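Local coordinates for protein EH1AB1 (Metagenome, PDB 6I8F) that probably hydrolyses carboxylic esters, as an ester hydrolase of the alpha/beta-hydrolase fold recovered from a lake metagenome, at residues A[46-49]-A[50-54]; A[231-234]-A[235-239]; A[251-254]-A[255-258]; A[277-280]-A[281-285]. All coordinates share one frame; numbering follows the deposited sequence.

Contact 1. Residues A[46-49]-A[50-54]; sequences GRKA and VDKMS
Gly-46 opens the contact with its carbonyl: its O takes the N-H of Val-50 at 2.9 Å, a nearly straight bond with 165° at the hydrogen. The same oxygen also packs against the Val-50 side chain, whose CG2 methyl comes to 3.3 Å from Gly-46 O because it stands beside the backbone N. One residue on, Arg-47 O accepts from Asp-51 N at 2.9 Å, and the two side chains run side by side in the same direction. Only the shaft of the arginine meets the acid, Arg-47 CG lying 3.4 Å from Asp-51 OD2. The charged ends stay apart, with Arg-47 NE 5.3 Å from Asp-51 OD2, and each has its own partner. Arg-47 NH1 forms a salt bridge with Glu-138 and its NE bonds Val-106 O, while Asp-51 OD1 accepts from Gly-108 N. The bonds to Val-106 and Gly-108 place helix 43-55, part of the N-terminal region ahead of the alpha/beta-hydrolase sheet, against the loop just after an HGGG sequence that, as in esterases of the hormone-sensitive lipase type, probably helps shape the oxyanion hole. Lys-48 O receives a weak bond from Lys-52 N at 3.4 Å. Their side chains are also aligned alongside one another, and the ammonium groups end with Lys-48 NZ 4.6 Å from Lys-52 NZ, two like charges that solvent at this exposed surface probably screens. Ala-49 O accepts from Met-53 N at 3.3 Å, and the Met-53 CG methylene lies close to the same oxygen.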
loop_
_atom_site.group_PDB
_atom_site.type_symbol
_atom_site.label_atom_id
_atom_site.label_comp_id
_atom_site.label_asym_id
_atom_site.label_seq_id
_atom_site.Cartn_x
_atom_site.Cartn_y
_atom_site.Cartn_z
ATOM N N GLY A 46 -29.981 -18.728 -10.383
ATOM C CA GLY A 46 -29.123 -17.598 -10.657
ATOM C C GLY A 46 -27.729 -17.811 -10.090
ATOM O O GLY A 46 -26.743 -17.475 -10.741
ATOM N N ARG A 47 -27.666 -18.371 -8.872
ATOM C CA ARG A 47 -26.411 -18.643 -8.183
ATOM C C ARG A 47 -25.551 -19.556 -9.064
ATOM O O ARG A 47 -24.391 -19.273 -9.311
ATOM C CB ARG A 47 -26.669 -19.266 -6.805
ATOM C CG ARG A 47 -25.439 -19.872 -6.140
ATOM C CD ARG A 47 -25.759 -20.530 -4.806
ATOM N NE ARG A 47 -26.434 -19.596 -3.925
ATOM C CZ ARG A 47 -27.457 -19.877 -3.111
ATOM N NH1 ARG A 47 -28.058 -21.060 -3.128
ATOM N NH2 ARG A 47 -27.865 -18.948 -2.264
ATOM N N LYS A 48 -26.154 -20.652 -9.531
ATOM C CA LYS A 48 -25.443 -21.695 -10.238
ATOM C C LYS A 48 -24.868 -21.149 -11.551
ATOM O O LYS A 48 -23.724 -21.454 -11.911
ATOM C CB LYS A 48 -26.380 -22.874 -10.490
ATOM C CG LYS A 48 -25.667 -24.169 -10.828
ATOM C CD LYS A 48 -26.477 -25.398 -10.487
ATOM C CE LYS A 48 -26.128 -26.570 -11.375
ATOM N NZ LYS A 48 -26.866 -26.503 -12.659
ATOM N N ALA A 49 -25.659 -20.315 -12.237
ATOM C CA ALA A 49 -25.286 -19.755 -13.519
ATOM C C ALA A 49 -24.169 -18.715 -13.350
ATOM O O ALA A 49 -23.192 -18.737 -14.087
ATOM C CB ALA A 49 -26.492 -19.140 -14.181
ATOM N N VAL A 50 -24.341 -17.782 -12.403
ATOM C CA VAL A 50 -23.398 -16.692 -12.239
ATOM C C VAL A 50 -22.087 -17.234 -11.646
ATOM O O VAL A 50 -21.018 -16.709 -11.956
ATOM C CB VAL A 50 -23.973 -15.532 -11.408
ATOM C CG1 VAL A 50 -22.934 -14.451 -11.167
ATOM C CG2 VAL A 50 -25.197 -14.918 -12.063
ATOM N N ASP A 51 -22.170 -18.271 -10.806
ATOM C CA ASP A 51 -20.975 -18.891 -10.225
ATOM C C ASP A 51 -20.079 -19.448 -11.344
ATOM O O ASP A 51 -18.872 -19.280 -11.285
ATOM C CB ASP A 51 -21.320 -19.948 -9.175
ATOM C CG ASP A 51 -21.722 -19.358 -7.827
ATOM O OD1 ASP A 51 -21.593 -18.121 -7.659
ATOM O OD2 ASP A 51 -22.151 -20.143 -6.952
ATOM N N LYS A 52 -20.670 -20.108 -12.348
ATOM C CA LYS A 52 -19.896 -20.647 -13.473
ATOM C C LYS A 52 -19.224 -19.504 -14.246
ATOM O O LYS A 52 -18.110 -19.638 -14.665
ATOM C CB LYS A 52 -20.774 -21.471 -14.418
ATOM C CG LYS A 52 -21.080 -22.880 -13.931
ATOM C CD LYS A 52 -22.273 -23.497 -14.636
ATOM C CE LYS A 52 -23.043 -24.485 -13.785
ATOM N NZ LYS A 52 -22.461 -25.845 -13.877
ATOM N N MET A 53 -19.939 -18.399 -14.445
ATOM C CA MET A 53 -19.394 -17.227 -15.106
ATOM C C MET A 53 -18.233 -16.644 -14.287
ATOM O O MET A 53 -17.238 -16.239 -14.856
ATOM C CB MET A 53 -20.466 -16.154 -15.288
ATOM C CG MET A 53 -21.570 -16.568 -16.234
ATOM S SD MET A 53 -22.865 -15.309 -16.259
ATOM C CE MET A 53 -22.078 -14.082 -17.300
ATOM N N SER A 54 -18.384 -16.605 -12.955
ATOM C CA SER A 54 -17.347 -16.110 -12.065
ATOM C C SER A 54 -16.117 -17.021 -12.130
ATOM O O SER A 54 -15.022 -16.529 -12.304
ATOM C CB SER A 54 -17.837 -15.947 -10.662
ATOM O OG SER A 54 -18.872 -14.984 -10.631
#

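Contact 2. Residues A[231-234]-A[235-239]; sequences WFWE and AYVPE
Trp-233 and Val-237 meet through a CH-pi contact at the end of helix 230-236. Val-237 CG2 sits 3.7 Å from the centroid of the six-membered ring of Trp-233, only 2° off the ring normal, so one methyl is centred over a face. Two torsions bring this about: Trp-233 CG lies anti to the backbone N (chi1 -178°), which brings the indole alongside Val-237, and Val-237 keeps CG2 beside its own N. With the indole lost to a serine, the CG2 methyl of Val-237 is likely to be left without its aromatic cover and a gap to open beside Ser-208 and Leu-243. The Trp-233 carbonyl has two donors: Val-237 N approaches Trp-233 O at 3.0 Å nearly along the C=O axis, whereas Tyr-236 N reaches Trp-233 O at 3.3 Å from above the carbonyl plane. Phe-232 O gets only weak bonds from Ala-235 N and Tyr-236 N. The Phe-232 ring is turned back to Trp-231, whose CE3 lies 3.5 Å above the centre of the Phe-232 ring plane. The Tyr-236 ring leaves this contact and stacks on Phe-105. Val-237 is the first residue to leave helical geometry, and one water bridges the break by donating to Glu-234 O at 2.7 Å and to Val-237 O at 2.8 Å. The helix end thus combines apolar dispersion on the indole with a water that supplies a donor to two carbonyls.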
loop_
_atom_site.group_PDB
_atom_site.type_symbol
_atom_site.label_atom_id
_atom_site.label_comp_id
_atom_site.label_asym_id
_atom_site.label_seq_id
_atom_site.Cartn_x
_atom_site.Cartn_y
_atom_site.Cartn_z
ATOM N N TRP A 231 -32.407 -8.112 -5.446
ATOM C CA TRP A 231 -32.235 -9.546 -5.617
ATOM C C TRP A 231 -31.254 -10.096 -4.566
ATOM O O TRP A 231 -31.418 -11.233 -4.116
ATOM C CB TRP A 231 -31.785 -9.854 -7.050
ATOM C CG TRP A 231 -31.769 -11.304 -7.419
ATOM C CD1 TRP A 231 -32.797 -12.031 -7.947
ATOM C CD2 TRP A 231 -30.646 -12.203 -7.335
ATOM N NE1 TRP A 231 -32.393 -13.315 -8.201
ATOM C CE2 TRP A 231 -31.078 -13.452 -7.837
ATOM C CE3 TRP A 231 -29.325 -12.077 -6.886
ATOM C CZ2 TRP A 231 -30.234 -14.564 -7.892
ATOM C CZ3 TRP A 231 -28.490 -13.174 -6.952
ATOM C CH2 TRP A 231 -28.941 -14.399 -7.442
ATOM N N PHE A 232 -30.255 -9.282 -4.189
ATOM C CA PHE A 232 -29.280 -9.618 -3.162
ATOM C C PHE A 232 -29.783 -9.189 -1.781
ATOM O O PHE A 232 -29.813 -9.987 -0.829
ATOM C CB PHE A 232 -27.934 -8.949 -3.458
ATOM C CG PHE A 232 -27.191 -9.575 -4.609
ATOM C CD1 PHE A 232 -26.385 -10.686 -4.410
ATOM C CD2 PHE A 232 -27.336 -9.084 -5.898
ATOM C CE1 PHE A 232 -25.723 -11.280 -5.473
ATOM C CE2 PHE A 232 -26.675 -9.683 -6.959
ATOM C CZ PHE A 232 -25.870 -10.778 -6.746
ATOM N N TRP A 233 -30.134 -7.908 -1.683
ATOM C CA TRP A 233 -30.439 -7.259 -0.432
ATOM C C TRP A 233 -31.612 -7.950 0.286
ATOM O O TRP A 233 -31.555 -8.178 1.499
ATOM C CB TRP A 233 -30.705 -5.768 -0.679
ATOM C CG TRP A 233 -30.973 -5.015 0.584
ATOM C CD1 TRP A 233 -32.193 -4.662 1.078
ATOM C CD2 TRP A 233 -30.005 -4.581 1.552
ATOM N NE1 TRP A 233 -32.051 -4.016 2.276
ATOM C CE2 TRP A 233 -30.721 -3.946 2.590
ATOM C CE3 TRP A 233 -28.610 -4.653 1.647
ATOM C CZ2 TRP A 233 -30.089 -3.393 3.703
ATOM C CZ3 TRP A 233 -27.985 -4.097 2.742
ATOM C CH2 TRP A 233 -28.717 -3.478 3.755
ATOM N N GLU A 234 -32.650 -8.324 -0.471
ATOM C CA GLU A 234 -33.893 -8.851 0.088
ATOM C C GLU A 234 -33.739 -10.327 0.454
ATOM O O GLU A 234 -34.495 -10.852 1.270
ATOM C CB GLU A 234 -35.044 -8.630 -0.897
ATOM C CG GLU A 234 -35.357 -7.149 -1.073
ATOM C CD GLU A 234 -36.627 -6.803 -1.823
ATOM O OE1 GLU A 234 -37.140 -7.663 -2.567
ATOM O OE2 GLU A 234 -37.093 -5.665 -1.656
ATOM N N ALA A 235 -32.757 -10.996 -0.158
ATOM C CA ALA A 235 -32.452 -12.362 0.180
ATOM C C ALA A 235 -31.761 -12.403 1.548
ATOM O O ALA A 235 -31.986 -13.312 2.359
ATOM C CB ALA A 235 -31.601 -12.965 -0.915
ATOM N N TYR A 236 -30.932 -11.386 1.810
ATOM C CA TYR A 236 -29.957 -11.391 2.916
ATOM C C TYR A 236 -30.540 -10.783 4.202
ATOM O O TYR A 236 -30.346 -11.311 5.291
ATOM C CB TYR A 236 -28.706 -10.638 2.457
ATOM C CG TYR A 236 -27.610 -10.499 3.483
ATOM C CD1 TYR A 236 -27.109 -11.603 4.157
ATOM C CD2 TYR A 236 -27.056 -9.257 3.760
ATOM C CE1 TYR A 236 -26.090 -11.479 5.086
ATOM C CE2 TYR A 236 -26.032 -9.115 4.685
ATOM C CZ TYR A 236 -25.543 -10.230 5.344
ATOM O OH TYR A 236 -24.532 -10.093 6.247
ATOM N N VAL A 237 -31.227 -9.643 4.071
ATOM C CA VAL A 237 -31.545 -8.811 5.222
ATOM C C VAL A 237 -33.019 -8.966 5.582
ATOM O O VAL A 237 -33.888 -8.635 4.778
ATOM C CB VAL A 237 -31.193 -7.335 4.968
ATOM C CG1 VAL A 237 -31.421 -6.497 6.221
ATOM C CG2 VAL A 237 -29.761 -7.188 4.483
ATOM N N PRO A 238 -33.340 -9.456 6.801
ATOM C CA PRO A 238 -34.715 -9.434 7.294
ATOM C C PRO A 238 -35.267 -8.006 7.376
ATOM O O PRO A 238 -34.573 -7.086 7.832
ATOM C CB PRO A 238 -34.633 -10.051 8.700
ATOM C CG PRO A 238 -33.348 -10.861 8.675
ATOM C CD PRO A 238 -32.424 -10.101 7.747
ATOM N N GLU A 239 -36.512 -7.844 6.920
ATOM C CA GLU A 239 -37.301 -6.630 7.172
ATOM C C GLU A 239 -37.195 -6.241 8.654
ATOM O O GLU A 239 -37.234 -7.099 9.536
ATOM C CB GLU A 239 -38.758 -6.884 6.789
ATOM C CG GLU A 239 -39.687 -5.751 7.154
ATOM C CD GLU A 239 -41.115 -5.951 6.677
ATOM O OE1 GLU A 239 -41.445 -7.078 6.264
ATOM O OE2 GLU A 239 -41.883 -4.975 6.709
HETATM O O HOH W 1 -35.884 -9.187 2.931
#

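Contact 3. Residues A[251-254]-A[255-258]; sequences LLAT and DFTG
Phe-256 turns its ring edge to Leu-251 and Ala-253 within the loop that leads into strand 262-267 of the alpha/beta-hydrolase sheet, and an Asx turn headed by Asp-255 fixes the chain just around it. From CB the ring departs with CG anti to the carbonyl carbon (chi1 -85°), which carries its CD1-CE1 edge back to the preceding residues. CD1 comes to 4.0 Å from Ala-253 O. The next atom, CE1, is nearer to that Ala-253 O, at 3.6 Å, with the oxygen lying in the ring plane, and it also touches Ala-253 CB at 3.8 Å. CZ, at the tip, lies 3.7 Å from Leu-251 O. Carbonyl oxygens therefore face the electropositive C-H rim. Tyr-279 of helix 273-285 packs edge-to-face with this ring, and Arg-282 of that helix hydrogen-bonds Ala-253 O. Beyond the ring, Arg-189 NH1 is bonded to the carbonyls of Asp-255 and Thr-257. In the Asx turn, Thr-257 N donates to Asp-255 OD1 at 3.1 Å from 63° above the carboxylate plane. Thr-257 OG1 gives its proton to the same Asp-255 OD1, which accepts on its syn lone pair, 2.7 Å from Thr-257 OG1.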
loop_
_atom_site.group_PDB
_atom_site.type_symbol
_atom_site.label_atom_id
_atom_site.label_comp_id
_atom_site.label_asym_id
_atom_site.label_seq_id
_atom_site.Cartn_x
_atom_site.Cartn_y
_atom_site.Cartn_z
ATOM N N LEU A 251 -18.564 0.646 9.290
ATOM C CA LEU A 251 -18.099 2.031 9.239
ATOM C C LEU A 251 -18.619 2.849 10.435
ATOM O O LEU A 251 -17.980 3.835 10.822
ATOM C CB LEU A 251 -18.535 2.683 7.925
ATOM C CG LEU A 251 -18.046 4.116 7.694
ATOM C CD1 LEU A 251 -16.524 4.193 7.718
ATOM C CD2 LEU A 251 -18.582 4.664 6.388
ATOM N N LEU A 252 -19.755 2.451 11.023
ATOM C CA LEU A 252 -20.413 3.266 12.043
ATOM C C LEU A 252 -19.889 2.946 13.444
ATOM O O LEU A 252 -20.383 3.506 14.393
ATOM C CB LEU A 252 -21.930 3.038 11.984
ATOM C CG LEU A 252 -22.583 3.280 10.623
ATOM C CD1 LEU A 252 -24.078 3.003 10.688
ATOM C CD2 LEU A 252 -22.341 4.701 10.138
ATOM N N ALA A 253 -18.899 2.062 13.591
ATOM C CA ALA A 253 -18.317 1.831 14.918
ATOM C C ALA A 253 -17.896 3.168 15.548
ATOM O O ALA A 253 -17.432 4.094 14.868
ATOM C CB ALA A 253 -17.156 0.877 14.844
ATOM N N THR A 254 -18.069 3.231 16.866
ATOM C CA THR A 254 -17.773 4.385 17.726
ATOM C C THR A 254 -16.263 4.610 17.835
ATOM O O THR A 254 -15.785 5.738 17.977
ATOM C CB THR A 254 -18.358 4.136 19.123
ATOM O OG1 THR A 254 -19.756 4.392 19.025
ATOM C CG2 THR A 254 -17.772 5.007 20.212
ATOM N N ASP A 255 -15.525 3.502 17.801
ATOM C CA ASP A 255 -14.129 3.477 18.130
ATOM C C ASP A 255 -13.422 2.445 17.235
ATOM O O ASP A 255 -13.789 1.278 17.215
ATOM C CB ASP A 255 -13.987 3.199 19.628
ATOM C CG ASP A 255 -12.604 2.740 20.028
ATOM O OD1 ASP A 255 -11.642 3.474 19.732
ATOM O OD2 ASP A 255 -12.507 1.640 20.607
ATOM N N PHE A 256 -12.415 2.908 16.487
ATOM C CA PHE A 256 -11.624 2.083 15.569
ATOM C C PHE A 256 -10.302 1.660 16.220
ATOM O O PHE A 256 -9.540 0.887 15.629
ATOM C CB PHE A 256 -11.400 2.820 14.245
ATOM C CG PHE A 256 -12.527 2.657 13.252
ATOM C CD1 PHE A 256 -13.808 3.094 13.551
ATOM C CD2 PHE A 256 -12.306 2.082 12.011
ATOM C CE1 PHE A 256 -14.846 2.929 12.644
ATOM C CE2 PHE A 256 -13.341 1.920 11.103
ATOM C CZ PHE A 256 -14.609 2.341 11.421
ATOM N N THR A 257 -10.023 2.135 17.437
ATOM C CA THR A 257 -8.763 1.783 18.088
ATOM C C THR A 257 -8.801 0.294 18.444
ATOM O O THR A 257 -9.878 -0.277 18.707
ATOM C CB THR A 257 -8.455 2.652 19.319
ATOM O OG1 THR A 257 -9.324 2.258 20.377
ATOM C CG2 THR A 257 -8.604 4.136 19.066
ATOM N N GLY A 258 -7.623 -0.337 18.420
ATOM C CA GLY A 258 -7.492 -1.754 18.745
ATOM C C GLY A 258 -7.834 -2.682 17.588
ATOM O O GLY A 258 -7.806 -3.891 17.752
#

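Contact 4. Residues A[277-280]-A[281-285]; sequences RAYA and DRLIE
Arg-277 to Ala-280 each hand a carbonyl to the N-H four residues on, beginning with Asp-281 N to Arg-277 O at 2.8 Å. Arg-282 N to Ala-278 O and Leu-283 N to Tyr-279 O follow, each at 3.0 Å, and Ile-284 N to Ala-280 O closes the series at 2.8 Å. All four are fairly straight, as expected of regular alpha-helix. Apolar contact falls on one flank, where Leu-283 CD1 approaches Tyr-279 CD2 to 3.8 Å, obliquely to the ring. A chi1 of -157° sets the Tyr-279 ring beside its own carbonyl carbon, next to Leu-283, and lets OH bond Gln-186. This flank faces the sheet: helix 273-285 is the connection of a beta-alpha-beta unit between strands 262-267 and 290-296, with Ala-280 touching Val-264 and Tyr-292, and Leu-283 touching Ala-262 and Thr-290. Charged groups gather on another flank. The aliphatic part of Arg-277 runs beside Asp-281, but Arg-277 NE stays 4.7 Å from Asp-281 OD1, and both side chains find charged partners on the second subunit. There, Asp-281 and Glu-285 of the second subunit pair with Arg-277 NH2 of this chain, and the reverse pairs form as well. Losing this carboxylate to an asparagine would probably cost Arg-277 of the second subunit one salt bridge, the one to Glu-285 of this chain remaining. Arg-282 CG lies 3.3 Å from Ala-278 O; beyond it the chain bends at chi2 and chi3 (-96° and -26°), turning the guanidinium off the helix to the 251-254 loop.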
loop_
_atom_site.group_PDB
_atom_site.type_symbol
_atom_site.label_atom_id
_atom_site.label_comp_id
_atom_site.label_asym_id
_atom_site.label_seq_id
_atom_site.Cartn_x
_atom_site.Cartn_y
_atom_site.Cartn_z
ATOM N N ARG A 277 -13.016 3.989 1.236
ATOM C CA ARG A 277 -12.026 4.990 1.577
ATOM C C ARG A 277 -12.314 5.543 2.980
ATOM O O ARG A 277 -11.398 5.682 3.807
ATOM C CB ARG A 277 -12.003 6.115 0.540
ATOM C CG ARG A 277 -10.831 7.061 0.732
ATOM C CD ARG A 277 -10.777 8.116 -0.347
ATOM N NE ARG A 277 -9.630 8.978 -0.123
ATOM C CZ ARG A 277 -9.432 10.139 -0.722
ATOM N NH1 ARG A 277 -10.290 10.560 -1.643
ATOM N NH2 ARG A 277 -8.395 10.882 -0.366
ATOM N N ALA A 278 -13.591 5.829 3.250
ATOM C CA ALA A 278 -14.026 6.296 4.571
ATOM C C ALA A 278 -13.531 5.350 5.667
ATOM O O ALA A 278 -13.085 5.803 6.718
ATOM C CB ALA A 278 -15.531 6.436 4.607
ATOM N N TYR A 279 -13.631 4.036 5.429
ATOM C CA TYR A 279 -13.198 3.019 6.411
ATOM C C TYR A 279 -11.685 3.138 6.682
ATOM O O TYR A 279 -11.230 3.121 7.850
ATOM C CB TYR A 279 -13.609 1.618 5.951
ATOM C CG TYR A 279 -13.707 0.635 7.090
ATOM C CD1 TYR A 279 -14.836 0.584 7.891
ATOM C CD2 TYR A 279 -12.654 -0.205 7.401
ATOM C CE1 TYR A 279 -14.932 -0.302 8.953
ATOM C CE2 TYR A 279 -12.721 -1.089 8.466
ATOM C CZ TYR A 279 -13.870 -1.146 9.239
ATOM O OH TYR A 279 -13.942 -2.006 10.297
ATOM N N ALA A 280 -10.901 3.285 5.617
ATOM C CA ALA A 280 -9.449 3.487 5.730
ATOM C C ALA A 280 -9.151 4.778 6.503
ATOM O O ALA A 280 -8.265 4.813 7.347
ATOM C CB ALA A 280 -8.819 3.510 4.357
ATOM N N ASP A 281 -9.906 5.841 6.200
ATOM C CA ASP A 281 -9.773 7.128 6.890
ATOM C C ASP A 281 -9.975 6.959 8.405
ATOM O O ASP A 281 -9.196 7.500 9.185
ATOM C CB ASP A 281 -10.745 8.172 6.332
ATOM C CG ASP A 281 -10.369 8.680 4.953
ATOM O OD1 ASP A 281 -9.209 8.447 4.521
ATOM O OD2 ASP A 281 -11.249 9.272 4.304
ATOM N N ARG A 282 -11.007 6.209 8.813
ATOM C CA ARG A 282 -11.297 5.991 10.236
ATOM C C ARG A 282 -10.168 5.178 10.875
ATOM O O ARG A 282 -9.749 5.473 12.026
ATOM C CB ARG A 282 -12.640 5.286 10.458
ATOM C CG ARG A 282 -13.867 6.044 9.957
ATOM C CD ARG A 282 -14.636 6.895 10.954
ATOM N NE ARG A 282 -14.540 6.505 12.355
ATOM C CZ ARG A 282 -15.547 6.087 13.128
ATOM N NH1 ARG A 282 -16.721 5.754 12.612
ATOM N NH2 ARG A 282 -15.368 5.994 14.433
ATOM N N LEU A 283 -9.671 4.167 10.142
ATOM C CA LEU A 283 -8.553 3.370 10.639
ATOM C C LEU A 283 -7.330 4.283 10.837
ATOM O O LEU A 283 -6.707 4.249 11.882
ATOM C CB LEU A 283 -8.252 2.213 9.681
ATOM C CG LEU A 283 -9.271 1.078 9.670
ATOM C CD1 LEU A 283 -9.067 0.181 8.459
ATOM C CD2 LEU A 283 -9.214 0.277 10.962
ATOM N N ILE A 284 -7.018 5.118 9.840
ATOM C CA ILE A 284 -5.814 5.970 9.891
ATOM C C ILE A 284 -5.913 6.926 11.088
ATOM O O ILE A 284 -4.976 7.063 11.873
ATOM C CB ILE A 284 -5.609 6.709 8.554
ATOM C CG1 ILE A 284 -5.165 5.731 7.466
ATOM C CG2 ILE A 284 -4.625 7.866 8.688
ATOM C CD1 ILE A 284 -5.480 6.193 6.067
ATOM N N GLU A 285 -7.077 7.564 11.221
ATOM C CA GLU A 285 -7.306 8.583 12.229
ATOM C C GLU A 285 -7.259 7.983 13.643
ATOM O O GLU A 285 -6.887 8.685 14.574
ATOM C CB GLU A 285 -8.576 9.357 11.874
ATOM C CG GLU A 285 -8.301 10.436 10.836
ATOM C CD GLU A 285 -9.332 10.616 9.733
ATOM O OE1 GLU A 285 -10.530 10.798 10.072
ATOM O OE2 GLU A 285 -8.931 10.591 8.537
#

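The four contacts form two touching pairs. Contacts 1 and 2, with centres 19 Å apart, meet where Gly-46 CA packs on Trp-231 CZ2 at 4.3 Å, joining an N-terminal helix to helix 230-236, an arrangement consistent with the cap of related esterases. Contacts 3 and 4 are closer, 10 Å between centres, and are joined by the hydrogen bond of Arg-282 NH2 to Ala-253 O, 2.8 Å long. Contacts 1 and 4 lie on opposite sides of the chain centre, their centres 33 Å apart. The probable triad of Ser-175, Asp-270 and His-300 belongs to the sheet domain, where Asp-270 precedes the helix of contact 4.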